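Local coordinates for brain tumor protein (Drosophila melanogaster American nodavirus, PDB 6J9R), which probably acts as a translational repressor of the TRIM family, represented by its coiled-coil domain, a long helical rod that pairs with a second copy, at residues His52-Phe55 with Ala56-Asp60; Asp60-Lys63 with Thr64-Lys68. All blocks are in the same frame, centred on the assembly; numbering follows the deposited sequence.

Contact 1. Residues His52-Phe55 with Ala56-Asp60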
loop_
_atom_site.group_PDB
_atom_site.type_symbol
_atom_site.label_atom_id
_atom_site.label_comp_id
_atom_site.label_asym_id
_atom_site.label_seq_id
_atom_site.Cartn_x
_atom_site.Cartn_y
_atom_site.Cartn_z
ATOM N N HIS B 52 -5.923 7.984 1.999
ATOM C CA HIS B 52 -6.121 6.960 0.993
ATOM C C HIS B 52 -5.752 7.469 -0.384
ATOM O O HIS B 52 -5.141 6.765 -1.162
ATOM C CB HIS B 52 -7.567 6.484 0.959
ATOM C CG HIS B 52 -7.859 5.622 -0.224
ATOM N ND1 HIS B 52 -8.439 6.114 -1.371
ATOM C CD2 HIS B 52 -7.598 4.315 -0.458
ATOM C CE1 HIS B 52 -8.543 5.138 -2.261
ATOM N NE2 HIS B 52 -8.044 4.039 -1.731
ATOM N N GLN B 53 -6.164 8.697 -0.680
ATOM C CA GLN B 53 -5.901 9.294 -1.966
ATOM C C GLN B 53 -4.423 9.575 -2.148
ATOM O O GLN B 53 -3.858 9.372 -3.232
ATOM C CB GLN B 53 -6.703 10.575 -2.106
ATOM C CG GLN B 53 -6.624 11.182 -3.455
ATOM C CD GLN B 53 -7.469 12.407 -3.522
ATOM O OE1 GLN B 53 -8.621 12.352 -3.939
ATOM N NE2 GLN B 53 -6.921 13.523 -3.077
ATOM N N PHE B 54 -3.785 9.987 -1.065
ATOM C CA PHE B 54 -2.356 10.195 -1.105
ATOM C C PHE B 54 -1.610 8.880 -1.408
ATOM O O PHE B 54 -0.762 8.854 -2.323
ATOM C CB PHE B 54 -1.863 10.796 0.202
ATOM C CG PHE B 54 -0.392 10.672 0.378
ATOM C CD1 PHE B 54 0.473 11.498 -0.325
ATOM C CD2 PHE B 54 0.134 9.691 1.205
ATOM C CE1 PHE B 54 1.825 11.376 -0.203
ATOM C CE2 PHE B 54 1.495 9.559 1.341
ATOM C CZ PHE B 54 2.352 10.412 0.631
ATOM N N PHE B 55 -1.948 7.785 -0.717
ATOM C CA PHE B 55 -1.240 6.534 -0.978
ATOM C C PHE B 55 -1.579 5.935 -2.328
ATOM O O PHE B 55 -0.758 5.267 -2.926
ATOM C CB PHE B 55 -1.510 5.494 0.101
ATOM C CG PHE B 55 -0.717 5.721 1.324
ATOM C CD1 PHE B 55 0.668 5.594 1.286
ATOM C CD2 PHE B 55 -1.334 6.132 2.508
ATOM C CE1 PHE B 55 1.418 5.853 2.435
ATOM C CE2 PHE B 55 -0.600 6.389 3.642
ATOM C CZ PHE B 55 0.773 6.249 3.616
ATOM N N ALA B 56 -2.769 6.205 -2.827
ATOM C CA ALA B 56 -3.146 5.676 -4.118
ATOM C C ALA B 56 -2.275 6.355 -5.164
ATOM O O ALA B 56 -1.783 5.690 -6.062
ATOM C CB ALA B 56 -4.635 5.892 -4.398
ATOM N N SER B 57 -2.025 7.654 -5.009
ATOM C CA SER B 57 -1.179 8.322 -5.978
ATOM C C SER B 57 0.268 7.839 -5.854
ATOM O O SER B 57 0.949 7.675 -6.877
ATOM C CB SER B 57 -1.289 9.846 -5.865
ATOM O OG SER B 57 -0.690 10.360 -4.700
HETATM N N MSE B 58 0.715 7.576 -4.624
HETATM C CA MSE B 58 2.037 7.001 -4.387
HETATM C C MSE B 58 2.156 5.636 -5.042
HETATM O O MSE B 58 3.195 5.276 -5.567
HETATM C CB MSE B 58 2.322 6.859 -2.891
HETATM C CG MSE B 58 2.533 8.165 -2.155
HETATM SE SE MSE B 58 3.929 9.328 -2.895
HETATM C CE MSE B 58 2.752 10.714 -3.580
ATOM N N LEU B 59 1.080 4.875 -4.984
ATOM C CA LEU B 59 1.052 3.569 -5.581
ATOM C C LEU B 59 1.120 3.661 -7.114
ATOM O O LEU B 59 1.775 2.835 -7.769
ATOM C CB LEU B 59 -0.211 2.849 -5.136
ATOM C CG LEU B 59 -0.360 1.377 -5.466
ATOM C CD1 LEU B 59 0.727 0.583 -4.748
ATOM C CD2 LEU B 59 -1.758 0.927 -5.065
ATOM N N ASP B 60 0.452 4.660 -7.692
ATOM C CA ASP B 60 0.536 4.836 -9.137
ATOM C C ASP B 60 1.956 5.206 -9.499
ATOM O O ASP B 60 2.496 4.641 -10.429
ATOM C CB ASP B 60 -0.439 5.876 -9.683
ATOM C CG ASP B 60 -1.885 5.427 -9.595
ATOM O OD1 ASP B 60 -2.135 4.209 -9.375
ATOM O OD2 ASP B 60 -2.774 6.294 -9.781
#

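Contact 2. Residues Asp60-Lys63 with Thr64-Lys68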
loop_
_atom_site.group_PDB
_atom_site.type_symbol
_atom_site.label_atom_id
_atom_site.label_comp_id
_atom_site.label_asym_id
_atom_site.label_seq_id
_atom_site.Cartn_x
_atom_site.Cartn_y
_atom_site.Cartn_z
ATOM N N ASP B 60 0.452 4.660 -7.692
ATOM C CA ASP B 60 0.536 4.836 -9.137
ATOM C C ASP B 60 1.956 5.206 -9.499
ATOM O O ASP B 60 2.496 4.641 -10.429
ATOM C CB ASP B 60 -0.439 5.876 -9.683
ATOM C CG ASP B 60 -1.885 5.427 -9.595
ATOM O OD1 ASP B 60 -2.135 4.209 -9.375
ATOM O OD2 ASP B 60 -2.774 6.294 -9.781
ATOM N N GLU B 61 2.569 6.124 -8.750
ATOM C CA GLU B 61 3.937 6.533 -9.064
ATOM C C GLU B 61 4.907 5.330 -9.035
ATOM O O GLU B 61 5.758 5.162 -9.915
ATOM C CB GLU B 61 4.421 7.617 -8.089
ATOM C CG GLU B 61 5.923 7.934 -8.205
ATOM C CD GLU B 61 6.356 8.320 -9.624
ATOM O OE1 GLU B 61 5.521 8.805 -10.404
ATOM O OE2 GLU B 61 7.538 8.129 -9.976
ATOM N N ARG B 62 4.723 4.461 -8.064
ATOM C CA ARG B 62 5.545 3.292 -7.992
ATOM C C ARG B 62 5.333 2.402 -9.194
ATOM O O ARG B 62 6.281 1.832 -9.733
ATOM C CB ARG B 62 5.266 2.502 -6.715
ATOM C CG ARG B 62 6.320 1.435 -6.485
ATOM C CD ARG B 62 7.734 2.031 -6.407
ATOM N NE ARG B 62 8.748 0.983 -6.257
ATOM C CZ ARG B 62 9.945 1.002 -6.847
ATOM N NH1 ARG B 62 10.299 2.027 -7.612
ATOM N NH2 ARG B 62 10.792 -0.003 -6.669
ATOM N N LYS B 63 4.090 2.288 -9.630
ATOM C CA LYS B 63 3.819 1.431 -10.758
ATOM C C LYS B 63 4.496 1.991 -11.989
ATOM O O LYS B 63 5.117 1.242 -12.735
ATOM C CB LYS B 63 2.330 1.252 -10.996
ATOM C CG LYS B 63 2.045 0.403 -12.219
ATOM C CD LYS B 63 0.645 0.570 -12.665
ATOM C CE LYS B 63 0.427 -0.124 -13.992
ATOM N NZ LYS B 63 -1.031 -0.254 -14.250
ATOM N N THR B 64 4.426 3.304 -12.186
ATOM C CA THR B 64 5.013 3.820 -13.394
ATOM C C THR B 64 6.558 3.719 -13.341
ATOM O O THR B 64 7.154 3.507 -14.368
ATOM C CB THR B 64 4.520 5.289 -13.720
ATOM O OG1 THR B 64 5.407 6.285 -13.214
ATOM C CG2 THR B 64 3.121 5.507 -13.222
ATOM N N GLU B 65 7.193 3.805 -12.168
ATOM C CA GLU B 65 8.648 3.561 -12.073
ATOM C C GLU B 65 9.028 2.122 -12.429
ATOM O O GLU B 65 9.960 1.886 -13.201
ATOM C CB GLU B 65 9.175 3.850 -10.656
ATOM C CG GLU B 65 9.157 5.323 -10.254
ATOM C CD GLU B 65 9.170 5.548 -8.743
ATOM O OE1 GLU B 65 8.995 6.708 -8.311
ATOM O OE2 GLU B 65 9.350 4.575 -7.982
ATOM N N LEU B 66 8.278 1.168 -11.892
ATOM C CA LEU B 66 8.536 -0.242 -12.146
ATOM C C LEU B 66 8.316 -0.541 -13.618
ATOM O O LEU B 66 9.098 -1.271 -14.232
ATOM C CB LEU B 66 7.621 -1.117 -11.281
ATOM C CG LEU B 66 7.935 -1.193 -9.783
ATOM C CD1 LEU B 66 6.896 -2.046 -9.031
ATOM C CD2 LEU B 66 9.331 -1.752 -9.554
ATOM N N LEU B 67 7.298 0.088 -14.196
ATOM C CA LEU B 67 7.004 -0.102 -15.606
ATOM C C LEU B 67 8.134 0.455 -16.468
ATOM O O LEU B 67 8.489 -0.120 -17.493
ATOM C CB LEU B 67 5.697 0.578 -15.990
ATOM C CG LEU B 67 4.765 -0.223 -16.885
ATOM C CD1 LEU B 67 3.447 0.527 -17.075
ATOM C CD2 LEU B 67 5.407 -0.586 -18.217
ATOM N N LYS B 68 8.695 1.584 -16.046
ATOM C CA LYS B 68 9.777 2.175 -16.806
ATOM C C LYS B 68 11.033 1.328 -16.696
ATOM O O LYS B 68 11.736 1.147 -17.674
ATOM C CB LYS B 68 10.056 3.601 -16.343
ATOM C CG LYS B 68 10.346 4.550 -17.494
ATOM C CD LYS B 68 11.781 4.492 -17.973
ATOM C CE LYS B 68 12.003 5.446 -19.167
#

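Contact 1. Residues His52-Phe55 with Ala56-Asp60
Two successive turns of the long coiled-coil helix 30-104 meet through an i to i+4 Met-aromatic pair, F54 and the selenomethionine M58. The evidence for an over-the-face approach is direct: M58 CG stands 3.9 Å from the centroid of the F54 ring, 23° off the ring normal, a CH-pi contact displaced toward the ring's rim. The selenium lies farther out and more obliquely, SE being 4.7 Å from the F54 ring centroid, while the terminal methyl meets the CE1 corner of the ring, with M58 CE 3.6 Å from F54 CE1. Torsions account for this placement. F54 carries CG anti to the backbone N (chi1 163°), and the bends of M58 at chi2 and chi3 keep SE and CE beside the ring, on the same side of its plane as CG. The F55 ring takes no part in that pair, but F54 CD2 lies over the centre of one of its faces, 3.9 Å above the plane.

Beneath the side chains, F54 O is held twice. M58 N donates to F54 O at 3.0 Å in the carbonyl plane, and S57 OG adds a bond to F54 O of 2.8 Å, its hydroxyl folded back onto the helix. The helical ladder also runs from A56 N to H52 O and from L59 N to F55 O. Separately, H52 NE2 hydrogen-bonds D60 OD1 of the second subunit, and L59 packs on H52 of that subunit. This short piece of helix combines a surface Met-aromatic pair with a dimer-facing edge, within the paired helices of a TRIM coiled coil.

Contact 2. Residues Asp60-Lys63 with Thr64-Lys68
R62 sets out with CG anti to the backbone N and then bends at chi2 (58°), whereas E65 leaves with CG anti to its carbonyl carbon and stays extended beyond; together these torsions bring the carboxylate to the edge of the guanidinium across one turn of helix. The result is an i to i+3 salt bridge: R62 NH1 donates to E65 OE2 at 2.7 Å with an N-H...O angle of 151°. E65 OE2 uses its anti lone pair and lies only 11° out of the guanidinium plane, although the two group planes themselves are turned well apart. The neighbouring L66 lies over one guanidinium face, its CD2 3.7 Å above the plane and 3.7 Å from R62 NH2.

The other carboxylate oxygen of E65 faces E61. E61 OE2 and E65 OE1 are 2.6 Å apart, a separation at which one of the acids probably carries a proton, and E61 reaches it through a bend at chi2. Backbone bonds tie the same turns together, T64 N to D60 O at 2.9 Å and L66 N to R62 O at 3.0 Å among them. T64 CG2 is pressed to 3.0 Å from D60 O, a tight contact that goes with a chi1 away from the usual values.

Everything here lies on the middle of helix 30-104, and K68 O goes on to accept from T72 OG1. On the flank that meets the second subunit, K63 packs on H52 of that chain and reaches weakly toward its N49, while L66 and L67 rest on its L48 and H45.

Contacts 1 and 2 are consecutive stretches of helix 30-104, joined at D60, which closes 52-60 and opens 60-68; their centres are about 12 Å apart and about 14 and 5 Å from the centre of the chain. Apart from the shared residue they do not touch. Beyond the continuous helix, they are also related across the dimer: the start of 52-60 meets the partner's copy of the junction between the two, and the first turn of 60-68 meets the partner's copy of contact 1. This pattern fits helices running antiparallel, as in TRIM coiled coils. Both are surface contacts along the rod.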